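Local coordinates for protein uricase (Arthrobacter globiformis, PDB 2YZC) that catalyses the oxidation of uric acid by molecular oxygen to 5-hydroxyisourate, which is processed further to (S)-allantoin, at residues 50-55 and 100-105; 109-114 and 130-135; 143-148 and 292-297; 149-154 and 187-192. All blocks are in the same frame, centred on the assembly; numbering follows the deposited sequence.

Contact 1: 50-55 and 100-105; sequences GDFEAA and FDWVTG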
loop_
_atom_site.group_PDB
_atom_site.type_symbol
_atom_site.label_atom_id
_atom_site.label_comp_id
_atom_site.label_asym_id
_atom_site.label_seq_id
_atom_site.Cartn_x
_atom_site.Cartn_y
_atom_site.Cartn_z
ATOM N N GLY A 50 14.848 -28.374 -8.414
ATOM C CA GLY A 50 15.727 -29.433 -8.869
ATOM C C GLY A 50 16.776 -29.734 -7.824
ATOM O O GLY A 50 16.518 -29.610 -6.627
ATOM N N ASP A 51 17.961 -30.131 -8.272
ATOM C CA ASP A 51 19.041 -30.444 -7.353
ATOM C C ASP A 51 19.888 -29.217 -7.047
ATOM O O ASP A 51 20.813 -28.882 -7.790
ATOM C CB ASP A 51 19.920 -31.556 -7.925
ATOM C CG ASP A 51 21.181 -31.762 -7.119
ATOM O OD1 ASP A 51 21.140 -31.542 -5.890
ATOM O OD2 ASP A 51 22.208 -32.151 -7.711
ATOM N N PHE A 52 19.563 -28.554 -5.941
ATOM C CA PHE A 52 20.277 -27.356 -5.519
ATOM C C PHE A 52 20.876 -27.550 -4.131
ATOM O O PHE A 52 21.093 -26.595 -3.390
ATOM C CB PHE A 52 19.321 -26.162 -5.526
ATOM C CG PHE A 52 18.765 -25.850 -6.888
ATOM C CD1 PHE A 52 17.396 -25.919 -7.133
ATOM C CD2 PHE A 52 19.617 -25.525 -7.938
ATOM C CE1 PHE A 52 16.885 -25.678 -8.407
ATOM C CE2 PHE A 52 19.115 -25.282 -9.213
ATOM C CZ PHE A 52 17.746 -25.360 -9.447
ATOM N N GLU A 53 21.152 -28.804 -3.800
ATOM C CA GLU A 53 21.724 -29.175 -2.512
ATOM C C GLU A 53 23.032 -28.444 -2.206
ATOM O O GLU A 53 23.161 -27.794 -1.165
ATOM C CB GLU A 53 21.962 -30.687 -2.488
ATOM C CG GLU A 53 22.497 -31.244 -1.179
ATOM C CD GLU A 53 21.458 -31.242 -0.079
ATOM O OE1 GLU A 53 20.262 -31.427 -0.387
ATOM O OE2 GLU A 53 21.838 -31.074 1.097
ATOM N N ALA A 54 23.997 -28.551 -3.116
ATOM C CA ALA A 54 25.306 -27.922 -2.938
ATOM C C ALA A 54 25.251 -26.402 -2.837
ATOM O O ALA A 54 26.054 -25.788 -2.128
ATOM C CB ALA A 54 26.242 -28.326 -4.080
ATOM N N ALA A 55 24.322 -25.792 -3.563
ATOM C CA ALA A 55 24.181 -24.342 -3.526
ATOM C C ALA A 55 23.846 -23.908 -2.103
ATOM O O ALA A 55 24.324 -22.873 -1.631
ATOM C CB ALA A 55 23.080 -23.897 -4.484
ATOM N N PHE A 100 18.197 -27.710 -18.648
ATOM C CA PHE A 100 19.158 -28.055 -17.609
ATOM C C PHE A 100 18.780 -29.384 -16.962
ATOM O O PHE A 100 17.683 -29.534 -16.430
ATOM C CB PHE A 100 19.191 -26.932 -16.572
ATOM C CG PHE A 100 19.516 -25.585 -17.159
ATOM C CD1 PHE A 100 20.835 -25.205 -17.376
ATOM C CD2 PHE A 100 18.499 -24.713 -17.539
ATOM C CE1 PHE A 100 21.139 -23.977 -17.966
ATOM C CE2 PHE A 100 18.793 -23.483 -18.129
ATOM C CZ PHE A 100 20.118 -23.116 -18.343
ATOM N N ASP A 101 19.695 -30.347 -17.008
ATOM C CA ASP A 101 19.429 -31.667 -16.449
ATOM C C ASP A 101 19.082 -31.683 -14.966
ATOM O O ASP A 101 18.277 -32.501 -14.528
ATOM C CB ASP A 101 20.615 -32.602 -16.702
ATOM C CG ASP A 101 20.840 -32.868 -18.178
ATOM O OD1 ASP A 101 19.853 -33.162 -18.887
ATOM O OD2 ASP A 101 22.004 -32.793 -18.629
ATOM N N TRP A 102 19.683 -30.787 -14.190
ATOM C CA TRP A 102 19.412 -30.748 -12.755
ATOM C C TRP A 102 18.125 -29.997 -12.404
ATOM O O TRP A 102 17.666 -30.047 -11.263
ATOM C CB TRP A 102 20.604 -30.141 -12.008
ATOM C CG TRP A 102 20.950 -28.757 -12.439
ATOM C CD1 TRP A 102 20.392 -27.595 -11.991
ATOM C CD2 TRP A 102 21.918 -28.385 -13.424
ATOM N NE1 TRP A 102 20.952 -26.522 -12.636
ATOM C CE2 TRP A 102 21.893 -26.977 -13.522
ATOM C CE3 TRP A 102 22.806 -29.105 -14.235
ATOM C CZ2 TRP A 102 22.721 -26.272 -14.401
ATOM C CZ3 TRP A 102 23.630 -28.403 -15.110
ATOM C CH2 TRP A 102 23.581 -26.999 -15.183
ATOM N N VAL A 103 17.551 -29.298 -13.380
ATOM C CA VAL A 103 16.295 -28.576 -13.172
ATOM C C VAL A 103 15.180 -29.544 -13.562
ATOM O O VAL A 103 14.982 -29.839 -14.743
ATOM C CB VAL A 103 16.218 -27.309 -14.052
ATOM C CG1 VAL A 103 14.827 -26.686 -13.964
ATOM C CG2 VAL A 103 17.267 -26.310 -13.591
ATOM N N THR A 104 14.461 -30.037 -12.560
ATOM C CA THR A 104 13.398 -31.013 -12.777
ATOM C C THR A 104 11.997 -30.428 -12.883
ATOM O O THR A 104 11.055 -31.121 -13.264
ATOM C CB THR A 104 13.398 -32.060 -11.649
ATOM O OG1 THR A 104 13.277 -31.399 -10.384
ATOM C CG2 THR A 104 14.691 -32.854 -11.664
ATOM N N GLY A 105 11.862 -29.151 -12.553
ATOM C CA GLY A 105 10.559 -28.520 -12.618
ATOM C C GLY A 105 10.648 -27.079 -12.175
ATOM O O GLY A 105 11.726 -26.487 -12.192
#
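G50 ends strand 38-50 against segment 100-105, its CA 3.1 Å from W102 O in a CA-H...O contact and 3.5 Å from T104 OG1. A side chain here would run into W102 O and, at these backbone angles, into the carbonyl before it. D51 adds the one hydrogen bond between the segments, its N giving to W102 O at 3.0 Å with an N-H...O angle of 157°. W102 O thus receives an N-H and a CA-H. The segments are the end of an antiparallel pair in the uricase sheet: G50 and V103 form a non-hydrogen-bonded pair, a type I turn from F100 to V103 leads from helix 85-99 into strand 103-117, and T104 with G105 facing R49 makes a classic beta bulge. F52, the N-cap residue of helix 53-57, has CG anti to its carbonyl carbon (chi1 -62°), which turns the ring toward W102 and V103. Its CE2 meets the edge of the W102 indole, 3.8 Å from CD1, the planes 81° apart, while CZ rests 4.3 Å from V103 CG2. Y20 packs edge-to-face with F52, H63 stacks with W102, and the bound allantoate lies about 9 Å from the F52 side chain.

Contact 2: 109-114 and 130-135; sequences AAQQFF and SEVRTA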
loop_
_atom_site.group_PDB
_atom_site.type_symbol
_atom_site.label_atom_id
_atom_site.label_comp_id
_atom_site.label_asym_id
_atom_site.label_seq_id
_atom_site.Cartn_x
_atom_site.Cartn_y
_atom_site.Cartn_z
ATOM N N ALA A 109 4.725 -17.845 -12.849
ATOM C CA ALA A 109 3.458 -17.167 -12.641
ATOM C C ALA A 109 3.444 -15.778 -13.243
ATOM O O ALA A 109 4.492 -15.184 -13.522
ATOM C CB ALA A 109 3.153 -17.097 -11.150
ATOM N N ALA A 110 2.243 -15.256 -13.444
ATOM C CA ALA A 110 2.111 -13.931 -14.011
ATOM C C ALA A 110 0.778 -13.297 -13.702
ATOM O O ALA A 110 -0.234 -13.975 -13.515
ATOM C CB ALA A 110 2.306 -13.983 -15.526
ATOM N N GLN A 111 0.811 -11.978 -13.615
ATOM C CA GLN A 111 -0.379 -11.184 -13.417
ATOM C C GLN A 111 -0.487 -10.512 -14.778
ATOM O O GLN A 111 0.533 -10.157 -15.377
ATOM C CB GLN A 111 -0.166 -10.136 -12.323
ATOM C CG GLN A 111 -0.247 -10.701 -10.914
ATOM C CD GLN A 111 0.111 -9.674 -9.859
ATOM O OE1 GLN A 111 -0.405 -9.709 -8.740
ATOM N NE2 GLN A 111 1.003 -8.764 -10.203
ATOM N N GLN A 112 -1.708 -10.383 -15.285
ATOM C CA GLN A 112 -1.935 -9.740 -16.574
ATOM C C GLN A 112 -2.788 -8.518 -16.301
ATOM O O GLN A 112 -3.825 -8.618 -15.640
ATOM C CB GLN A 112 -2.677 -10.671 -17.535
ATOM C CG GLN A 112 -2.883 -10.079 -18.930
ATOM C CD GLN A 112 -3.641 -11.012 -19.856
ATOM O OE1 GLN A 112 -3.485 -12.225 -19.788
ATOM N NE2 GLN A 112 -4.459 -10.443 -20.737
ATOM N N PHE A 113 -2.342 -7.371 -16.806
ATOM C CA PHE A 113 -3.045 -6.113 -16.621
ATOM C C PHE A 113 -3.747 -5.725 -17.913
ATOM O O PHE A 113 -3.159 -5.786 -18.996
ATOM C CB PHE A 113 -2.055 -5.028 -16.195
ATOM C CG PHE A 113 -1.211 -5.419 -15.015
ATOM C CD1 PHE A 113 0.158 -5.610 -15.155
ATOM C CD2 PHE A 113 -1.795 -5.645 -13.774
ATOM C CE1 PHE A 113 0.939 -6.024 -14.072
ATOM C CE2 PHE A 113 -1.027 -6.059 -12.685
ATOM C CZ PHE A 113 0.342 -6.250 -12.836
ATOM N N PHE A 114 -5.005 -5.322 -17.795
ATOM C CA PHE A 114 -5.788 -4.961 -18.966
ATOM C C PHE A 114 -5.742 -3.491 -19.347
ATOM O O PHE A 114 -5.654 -2.610 -18.487
ATOM C CB PHE A 114 -7.242 -5.392 -18.769
ATOM C CG PHE A 114 -7.407 -6.875 -18.575
ATOM C CD1 PHE A 114 -7.694 -7.401 -17.321
ATOM C CD2 PHE A 114 -7.238 -7.748 -19.645
ATOM C CE1 PHE A 114 -7.809 -8.782 -17.134
ATOM C CE2 PHE A 114 -7.349 -9.129 -19.470
ATOM C CZ PHE A 114 -7.635 -9.645 -18.213
ATOM N N SER A 130 -10.035 -2.522 -12.962
ATOM C CA SER A 130 -11.110 -3.191 -12.234
ATOM C C SER A 130 -10.908 -4.660 -11.891
ATOM O O SER A 130 -11.668 -5.222 -11.110
ATOM C CB SER A 130 -12.422 -2.990 -12.984
ATOM O OG SER A 130 -12.664 -1.598 -13.108
ATOM N N GLU A 131 -9.883 -5.275 -12.470
ATOM C CA GLU A 131 -9.573 -6.668 -12.188
ATOM C C GLU A 131 -8.181 -6.983 -12.708
ATOM O O GLU A 131 -7.671 -6.296 -13.586
ATOM C CB GLU A 131 -10.579 -7.601 -12.863
ATOM C CG GLU A 131 -10.449 -7.641 -14.374
ATOM C CD GLU A 131 -11.602 -8.358 -15.039
ATOM O OE1 GLU A 131 -12.761 -7.923 -14.847
ATOM O OE2 GLU A 131 -11.348 -9.352 -15.755
ATOM N N VAL A 132 -7.579 -8.024 -12.148
ATOM C CA VAL A 132 -6.262 -8.477 -12.555
ATOM C C VAL A 132 -6.391 -9.973 -12.803
ATOM O O VAL A 132 -6.982 -10.698 -11.995
ATOM C CB VAL A 132 -5.204 -8.237 -11.462
ATOM C CG1 VAL A 132 -3.880 -8.863 -11.877
ATOM C CG2 VAL A 132 -5.016 -6.730 -11.236
ATOM N N ARG A 133 -5.853 -10.419 -13.932
ATOM C CA ARG A 133 -5.893 -11.826 -14.304
ATOM C C ARG A 133 -4.578 -12.485 -13.897
ATOM O O ARG A 133 -3.508 -11.883 -14.024
ATOM C CB ARG A 133 -6.117 -11.944 -15.813
ATOM C CG ARG A 133 -5.956 -13.343 -16.396
ATOM C CD ARG A 133 -6.335 -13.332 -17.870
ATOM N NE ARG A 133 -6.014 -14.588 -18.539
ATOM C CZ ARG A 133 -6.244 -14.828 -19.826
ATOM N NH1 ARG A 133 -6.805 -13.897 -20.588
ATOM N NH2 ARG A 133 -5.892 -15.993 -20.357
ATOM N N THR A 134 -4.661 -13.719 -13.404
ATOM C CA THR A 134 -3.470 -14.429 -12.975
ATOM C C THR A 134 -3.353 -15.802 -13.623
ATOM O O THR A 134 -4.341 -16.385 -14.066
ATOM C CB THR A 134 -3.458 -14.629 -11.442
ATOM O OG1 THR A 134 -4.521 -15.516 -11.064
ATOM C CG2 THR A 134 -3.643 -13.299 -10.726
ATOM N N ALA A 135 -2.127 -16.309 -13.674
ATOM C CA ALA A 135 -1.861 -17.629 -14.226
ATOM C C ALA A 135 -0.636 -18.175 -13.511
ATOM O O ALA A 135 0.326 -17.449 -13.256
ATOM C CB ALA A 135 -1.607 -17.546 -15.736
HETATM O O HOH W 1 -5.974 -4.833 -15.142
#
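Four backbone hydrogen bonds join A110 to A135 and Q112 to R133, a regular antiparallel ladder in which Q111 and T134 form the non-hydrogen-bonded pair between them. The shortest runs from Q112 N to R133 O at 2.7 Å; its return bond, R133 N to Q112 O, is longer at 3.2 Å. Beyond the ladder a water takes over, accepting from F114 N and donating to E131 O at 2.7 Å, so the strands remain linked where they splay.

Among the polar side chains, Q112 and R133 run side by side in the same direction. R133 is extended throughout, CG anti to the backbone N (chi1 170°), and Q112 OE1 sits over one face of the guanidinium, 3.4 Å above its plane and toward the rim. No hydrogen bond joins the two side chains: OE1 is bonded to T85, while the guanidinium forms salt bridges with D200 and E86.

The F114 ring packs its CZ on R133 CB (3.7 Å) and its CD1 and CE1 against E131 CG; CE1 also lies near the carboxylate oxygen E131 OE2 (3.8 Å), that carboxylate being bonded to Y203 and R207. A serine in place of F114 would probably leave the aliphatic root of R133 and the stem of E131 without their cover. Beside Q111, V132 CG1 touches F113 CE2 at 4.1 Å.

Strand 38-50 flanks this pair along 109-114 and strand 143-157 along 130-135. Helix 85-99 packs against A110 and A135, and helix 199-216 reaches R133 through F199 and Y203.

Contact 3: 143-148 and 292-297; sequences EQAIVA and HPIWSN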
loop_
_atom_site.group_PDB
_atom_site.type_symbol
_atom_site.label_atom_id
_atom_site.label_comp_id
_atom_site.label_asym_id
_atom_site.label_seq_id
_atom_site.Cartn_x
_atom_site.Cartn_y
_atom_site.Cartn_z
ATOM N N GLU A 143 4.692 -33.571 -16.184
ATOM C CA GLU A 143 3.385 -33.018 -15.849
ATOM C C GLU A 143 3.394 -31.495 -15.852
ATOM O O GLU A 143 4.261 -30.866 -15.243
ATOM C CB GLU A 143 2.919 -33.501 -14.471
ATOM C CG GLU A 143 1.427 -33.281 -14.242
ATOM C CD GLU A 143 1.007 -33.398 -12.781
ATOM O OE1 GLU A 143 1.475 -34.326 -12.085
ATOM O OE2 GLU A 143 0.192 -32.562 -12.336
ATOM N N GLN A 144 2.421 -30.916 -16.546
ATOM C CA GLN A 144 2.264 -29.471 -16.630
ATOM C C GLN A 144 0.895 -29.120 -16.048
ATOM O O GLN A 144 -0.135 -29.509 -16.600
ATOM C CB GLN A 144 2.345 -29.030 -18.087
ATOM C CG GLN A 144 3.732 -29.180 -18.685
ATOM C CD GLN A 144 3.704 -29.322 -20.191
ATOM O OE1 GLN A 144 2.782 -28.850 -20.853
ATOM N NE2 GLN A 144 4.728 -29.963 -20.742
ATOM N N ALA A 145 0.889 -28.398 -14.929
ATOM C CA ALA A 145 -0.359 -28.011 -14.269
ATOM C C ALA A 145 -0.525 -26.502 -14.322
ATOM O O ALA A 145 0.406 -25.764 -13.992
ATOM C CB ALA A 145 -0.349 -28.477 -12.826
ATOM N N ILE A 146 -1.713 -26.057 -14.728
ATOM C CA ILE A 146 -2.013 -24.635 -14.837
ATOM C C ILE A 146 -3.235 -24.205 -14.032
ATOM O O ILE A 146 -4.296 -24.845 -14.083
ATOM C CB ILE A 146 -2.263 -24.232 -16.305
ATOM C CG1 ILE A 146 -1.013 -24.506 -17.140
ATOM C CG2 ILE A 146 -2.652 -22.765 -16.384
ATOM C CD1 ILE A 146 -1.218 -24.276 -18.625
ATOM N N VAL A 147 -3.068 -23.113 -13.292
ATOM C CA VAL A 147 -4.134 -22.525 -12.488
ATOM C C VAL A 147 -4.299 -21.078 -12.943
ATOM O O VAL A 147 -3.353 -20.294 -12.872
ATOM C CB VAL A 147 -3.783 -22.533 -10.974
ATOM C CG1 VAL A 147 -4.759 -21.644 -10.195
ATOM C CG2 VAL A 147 -3.831 -23.959 -10.432
ATOM N N ALA A 148 -5.488 -20.733 -13.432
ATOM C CA ALA A 148 -5.762 -19.366 -13.864
ATOM C C ALA A 148 -6.635 -18.739 -12.790
ATOM O O ALA A 148 -7.243 -19.446 -11.993
ATOM C CB ALA A 148 -6.493 -19.361 -15.211
ATOM N N HIS A 292 -3.848 -31.279 -5.215
ATOM C CA HIS A 292 -2.798 -31.084 -6.203
ATOM C C HIS A 292 -1.713 -30.206 -5.589
ATOM O O HIS A 292 -2.011 -29.184 -4.972
ATOM C CB HIS A 292 -3.349 -30.416 -7.461
ATOM C CG HIS A 292 -2.406 -30.471 -8.620
ATOM N ND1 HIS A 292 -2.634 -31.259 -9.729
ATOM C CD2 HIS A 292 -1.200 -29.886 -8.814
ATOM C CE1 HIS A 292 -1.607 -31.157 -10.555
ATOM N NE2 HIS A 292 -0.724 -30.332 -10.022
ATOM N N PRO A 293 -0.437 -30.600 -5.744
ATOM C CA PRO A 293 0.716 -29.868 -5.211
ATOM C C PRO A 293 0.820 -28.398 -5.620
ATOM O O PRO A 293 1.421 -27.598 -4.906
ATOM C CB PRO A 293 1.902 -30.684 -5.721
ATOM C CG PRO A 293 1.358 -32.070 -5.748
ATOM C CD PRO A 293 -0.005 -31.865 -6.361
ATOM N N ILE A 294 0.237 -28.039 -6.759
ATOM C CA ILE A 294 0.306 -26.657 -7.229
ATOM C C ILE A 294 -0.313 -25.670 -6.237
ATOM O O ILE A 294 0.049 -24.492 -6.210
ATOM C CB ILE A 294 -0.385 -26.501 -8.611
ATOM C CG1 ILE A 294 -0.021 -25.150 -9.234
ATOM C CG2 ILE A 294 -1.901 -26.612 -8.459
ATOM C CD1 ILE A 294 -0.349 -25.058 -10.712
ATOM N N TRP A 295 -1.237 -26.149 -5.413
ATOM C CA TRP A 295 -1.891 -25.283 -4.440
ATOM C C TRP A 295 -0.997 -24.911 -3.264
ATOM O O TRP A 295 -1.246 -23.921 -2.580
ATOM C CB TRP A 295 -3.176 -25.940 -3.928
ATOM C CG TRP A 295 -4.224 -26.089 -4.991
ATOM C CD1 TRP A 295 -4.747 -27.255 -5.472
ATOM C CD2 TRP A 295 -4.875 -25.032 -5.704
ATOM N NE1 TRP A 295 -5.685 -26.989 -6.439
ATOM C CE2 TRP A 295 -5.785 -25.631 -6.601
ATOM C CE3 TRP A 295 -4.779 -23.631 -5.670
ATOM C CZ2 TRP A 295 -6.598 -24.883 -7.458
ATOM C CZ3 TRP A 295 -5.589 -22.883 -6.524
ATOM C CH2 TRP A 295 -6.488 -23.513 -7.406
ATOM N N SER A 296 0.051 -25.694 -3.037
ATOM C CA SER A 296 0.965 -25.433 -1.931
ATOM C C SER A 296 1.858 -24.223 -2.191
ATOM O O SER A 296 2.197 -23.483 -1.264
ATOM C CB SER A 296 1.829 -26.666 -1.666
ATOM O OG SER A 296 1.015 -27.783 -1.357
ATOM N N ASN A 297 2.237 -24.027 -3.451
ATOM C CA ASN A 297 3.089 -22.907 -3.846
ATOM C C ASN A 297 4.519 -23.044 -3.321
ATOM O O ASN A 297 5.457 -22.789 -4.108
ATOM C CB ASN A 297 2.477 -21.582 -3.373
#
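The C-terminal tail of the chain folds back here onto strand 143-157 of the large antiparallel sheet, laying H292, I294 and W295 against the residues A145 and V147, which alternate along one side of that strand. The tail forms a short 3-10 segment beginning at P293, with W295 N bonded to H292 O. I294 makes much of the contact: CG1 stands anti to the backbone N (chi1 -167°) and the chain stays extended, carrying CD1 to 3.4 Å from A145 O and 3.7 Å from V147 CG2. The V147 and I294 side chains lie antiparallel and overlap along their lengths, and I294 CG2 also meets V147 CG2 at 3.8 Å. Next to I294, the W295 indole receives V147: CG2 lies over one face of it toward the rim, while V147 CG1 is 3.8 Å from W295 CH2. The indole is held from outside the contact, NE1 by a hydrogen bond to E242 and the ring by a cation-pi contact with K244. Toward the start of the strand, H292 NE2 comes 3.4 Å from A145 CB. No hydrogen bond crosses between the two segments, so side-chain packing carries the contact, while I294 O is tied to R107 NH1. The tail thus packs on the side of the sheet strand that bears A145 and V147, whereas I146 and A148 touch helix 85-99: plain structural packing, away from the urate site.

Contact 4: 149-154 and 187-192; sequences GIEGLT and SARWRY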
loop_
_atom_site.group_PDB
_atom_site.type_symbol
_atom_site.label_atom_id
_atom_site.label_comp_id
_atom_site.label_asym_id
_atom_site.label_seq_id
_atom_site.Cartn_x
_atom_site.Cartn_y
_atom_site.Cartn_z
ATOM N N GLY A 149 -6.697 -17.415 -12.749
ATOM C CA GLY A 149 -7.518 -16.796 -11.734
ATOM C C GLY A 149 -7.825 -15.341 -11.989
ATOM O O GLY A 149 -7.388 -14.750 -12.978
ATOM N N ILE A 150 -8.600 -14.769 -11.081
ATOM C CA ILE A 150 -8.971 -13.371 -11.172
ATOM C C ILE A 150 -8.906 -12.812 -9.761
ATOM O O ILE A 150 -9.155 -13.525 -8.788
ATOM C CB ILE A 150 -10.399 -13.210 -11.742
ATOM C CG1 ILE A 150 -10.724 -11.726 -11.938
ATOM C CG2 ILE A 150 -11.408 -13.856 -10.806
ATOM C CD1 ILE A 150 -12.019 -11.485 -12.691
ATOM N N GLU A 151 -8.538 -11.544 -9.645
ATOM C CA GLU A 151 -8.466 -10.916 -8.340
ATOM C C GLU A 151 -8.724 -9.427 -8.479
ATOM O O GLU A 151 -8.722 -8.893 -9.588
ATOM C CB GLU A 151 -7.094 -11.167 -7.699
ATOM C CG GLU A 151 -5.910 -10.604 -8.465
ATOM C CD GLU A 151 -4.581 -11.140 -7.949
ATOM O OE1 GLU A 151 -3.523 -10.554 -8.273
ATOM O OE2 GLU A 151 -4.593 -12.157 -7.226
ATOM N N GLY A 152 -8.990 -8.777 -7.351
ATOM C CA GLY A 152 -9.229 -7.344 -7.356
ATOM C C GLY A 152 -10.538 -6.901 -7.978
ATOM O O GLY A 152 -10.718 -5.719 -8.263
ATOM N N LEU A 153 -11.453 -7.841 -8.193
ATOM C CA LEU A 153 -12.749 -7.521 -8.779
ATOM C C LEU A 153 -13.790 -7.357 -7.672
ATOM O O LEU A 153 -14.350 -8.336 -7.177
ATOM C CB LEU A 153 -13.178 -8.627 -9.743
ATOM C CG LEU A 153 -14.557 -8.483 -10.389
ATOM C CD1 LEU A 153 -14.692 -7.136 -11.077
ATOM C CD2 LEU A 153 -14.753 -9.618 -11.382
ATOM N N THR A 154 -14.046 -6.109 -7.294
ATOM C CA THR A 154 -14.997 -5.801 -6.232
ATOM C C THR A 154 -16.433 -5.752 -6.727
ATOM O O THR A 154 -16.736 -5.077 -7.716
ATOM C CB THR A 154 -14.636 -4.458 -5.580
ATOM O OG1 THR A 154 -13.285 -4.520 -5.116
ATOM C CG2 THR A 154 -15.564 -4.159 -4.403
ATOM N N SER A 187 -11.920 -13.198 -5.591
ATOM C CA SER A 187 -10.593 -13.778 -5.747
ATOM C C SER A 187 -10.898 -15.238 -6.018
ATOM O O SER A 187 -11.389 -15.944 -5.137
ATOM C CB SER A 187 -9.770 -13.671 -4.459
ATOM O OG SER A 187 -9.204 -12.384 -4.303
ATOM N N ALA A 188 -10.648 -15.681 -7.242
ATOM C CA ALA A 188 -10.925 -17.065 -7.595
ATOM C C ALA A 188 -9.780 -17.638 -8.403
ATOM O O ALA A 188 -9.139 -16.933 -9.176
ATOM C CB ALA A 188 -12.216 -17.150 -8.395
ATOM N N ARG A 189 -9.524 -18.925 -8.211
ATOM C CA ARG A 189 -8.472 -19.607 -8.941
ATOM C C ARG A 189 -8.982 -20.992 -9.313
ATOM O O ARG A 189 -9.552 -21.701 -8.478
ATOM C CB ARG A 189 -7.210 -19.684 -8.082
ATOM C CG ARG A 189 -6.431 -18.376 -8.103
ATOM C CD ARG A 189 -5.422 -18.277 -6.984
ATOM N NE ARG A 189 -4.601 -17.072 -7.107
ATOM C CZ ARG A 189 -5.079 -15.834 -7.219
ATOM N NH1 ARG A 189 -6.388 -15.613 -7.228
ATOM N NH2 ARG A 189 -4.240 -14.810 -7.317
ATOM N N TRP A 190 -8.807 -21.354 -10.578
ATOM C CA TRP A 190 -9.268 -22.647 -11.061
ATOM C C TRP A 190 -8.151 -23.420 -11.760
ATOM O O TRP A 190 -7.320 -22.850 -12.481
ATOM C CB TRP A 190 -10.488 -22.448 -11.979
ATOM C CG TRP A 190 -10.274 -21.496 -13.127
ATOM C CD1 TRP A 190 -9.909 -21.820 -14.401
ATOM C CD2 TRP A 190 -10.434 -20.068 -13.108
ATOM N NE1 TRP A 190 -9.838 -20.690 -15.179
ATOM C CE2 TRP A 190 -10.154 -19.600 -14.412
ATOM C CE3 TRP A 190 -10.788 -19.141 -12.119
ATOM C CZ2 TRP A 190 -10.218 -18.242 -14.755
ATOM C CZ3 TRP A 190 -10.852 -17.786 -12.462
ATOM C CH2 TRP A 190 -10.568 -17.354 -13.770
ATOM N N ARG A 191 -8.124 -24.726 -11.517
ATOM C CA ARG A 191 -7.104 -25.594 -12.085
ATOM C C ARG A 191 -7.614 -26.361 -13.299
ATOM O O ARG A 191 -8.650 -27.020 -13.236
ATOM C CB ARG A 191 -6.617 -26.586 -11.028
ATOM C CG ARG A 191 -5.551 -27.562 -11.533
ATOM C CD ARG A 191 -4.994 -28.408 -10.393
ATOM N NE ARG A 191 -5.963 -29.371 -9.874
ATOM C CZ ARG A 191 -6.305 -30.497 -10.498
ATOM N NH1 ARG A 191 -5.760 -30.803 -11.669
ATOM N NH2 ARG A 191 -7.185 -31.324 -9.950
ATOM N N TYR A 192 -6.877 -26.270 -14.401
ATOM C CA TYR A 192 -7.245 -26.967 -15.621
ATOM C C TYR A 192 -6.722 -28.396 -15.547
ATOM O O TYR A 192 -5.665 -28.642 -14.972
ATOM C CB TYR A 192 -6.638 -26.260 -16.834
ATOM C CG TYR A 192 -7.195 -24.874 -17.078
ATOM C CD1 TYR A 192 -8.555 -24.681 -17.315
ATOM C CD2 TYR A 192 -6.361 -23.756 -17.092
ATOM C CE1 TYR A 192 -9.075 -23.413 -17.565
ATOM C CE2 TYR A 192 -6.869 -22.479 -17.343
ATOM C CZ TYR A 192 -8.227 -22.319 -17.580
ATOM O OH TYR A 192 -8.739 -21.070 -17.839
HETATM O O HOH W 2 -9.292 -9.810 -4.804
#
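E151 OE2 accepts R189 NH2 at 2.7 Å, a salt bridge with an N-H...O angle of 156°. The oxygen lies close to the guanidinium plane, whereas the donor approaches from above the carboxylate plane. R189 is extended from CG to NE, then turns at its last torsion (chi4 54°); its CG passes G149 CA, and the guanidinium, with an edge toward I150 O, reaches the glutamate. A leucine in place of R189 would probably leave the E151 carboxylate without this charged mate and freer to turn. Beneath it the backbones pair antiparallel: I150 N gives to A188 O at 2.9 Å and A188 N to I150 O at 3.0 Å, with G149 and R189 the adjoining non-hydrogen-bonded pair. These are central strands of the uricase sheet, with strand 131-140 beside 149-154 and strand 240-254 beside 187-192. G149 packs closely: its CA lies 3.0 Å from A188 O and forms a CH-pi contact over the six-membered ring of W190, 3.9 Å from the centroid. A side chain there would strike A188 O and R189 CG. W190 NE1 is bonded in the ring plane to Y192 OH at 2.9 Å, which helps fix the indole's rotation. Helix 199-216 covers I150 and W190 through Y203 and V206. Past the paired region a water links G152 N to S187 OG, and K129 of a third subunit donates to G152 O.

Overall arrangement
From the N terminus, contact 1 closes first, bringing the end of strand 38-50 back to the start of strand 103-117 around an intervening, largely helical excursion. Contact 2 follows in series farther along strand 103-117, pairing it with strand 131-140 across a shorter loop that contains strand 124-129. Contact 3 closes the longest loop, from strand 143-157 to the C-terminal tail, and contact 4 falls within that span, joining the same strand to strand 182-192. Contacts 2 and 4, with centres about 9 Å apart, connect directly through T134 O to G149 N and V132 N to E151 O. Contacts 3 and 4 share backbone bonds, including A148 O to W190 N. One continuous sheet thus unites all four.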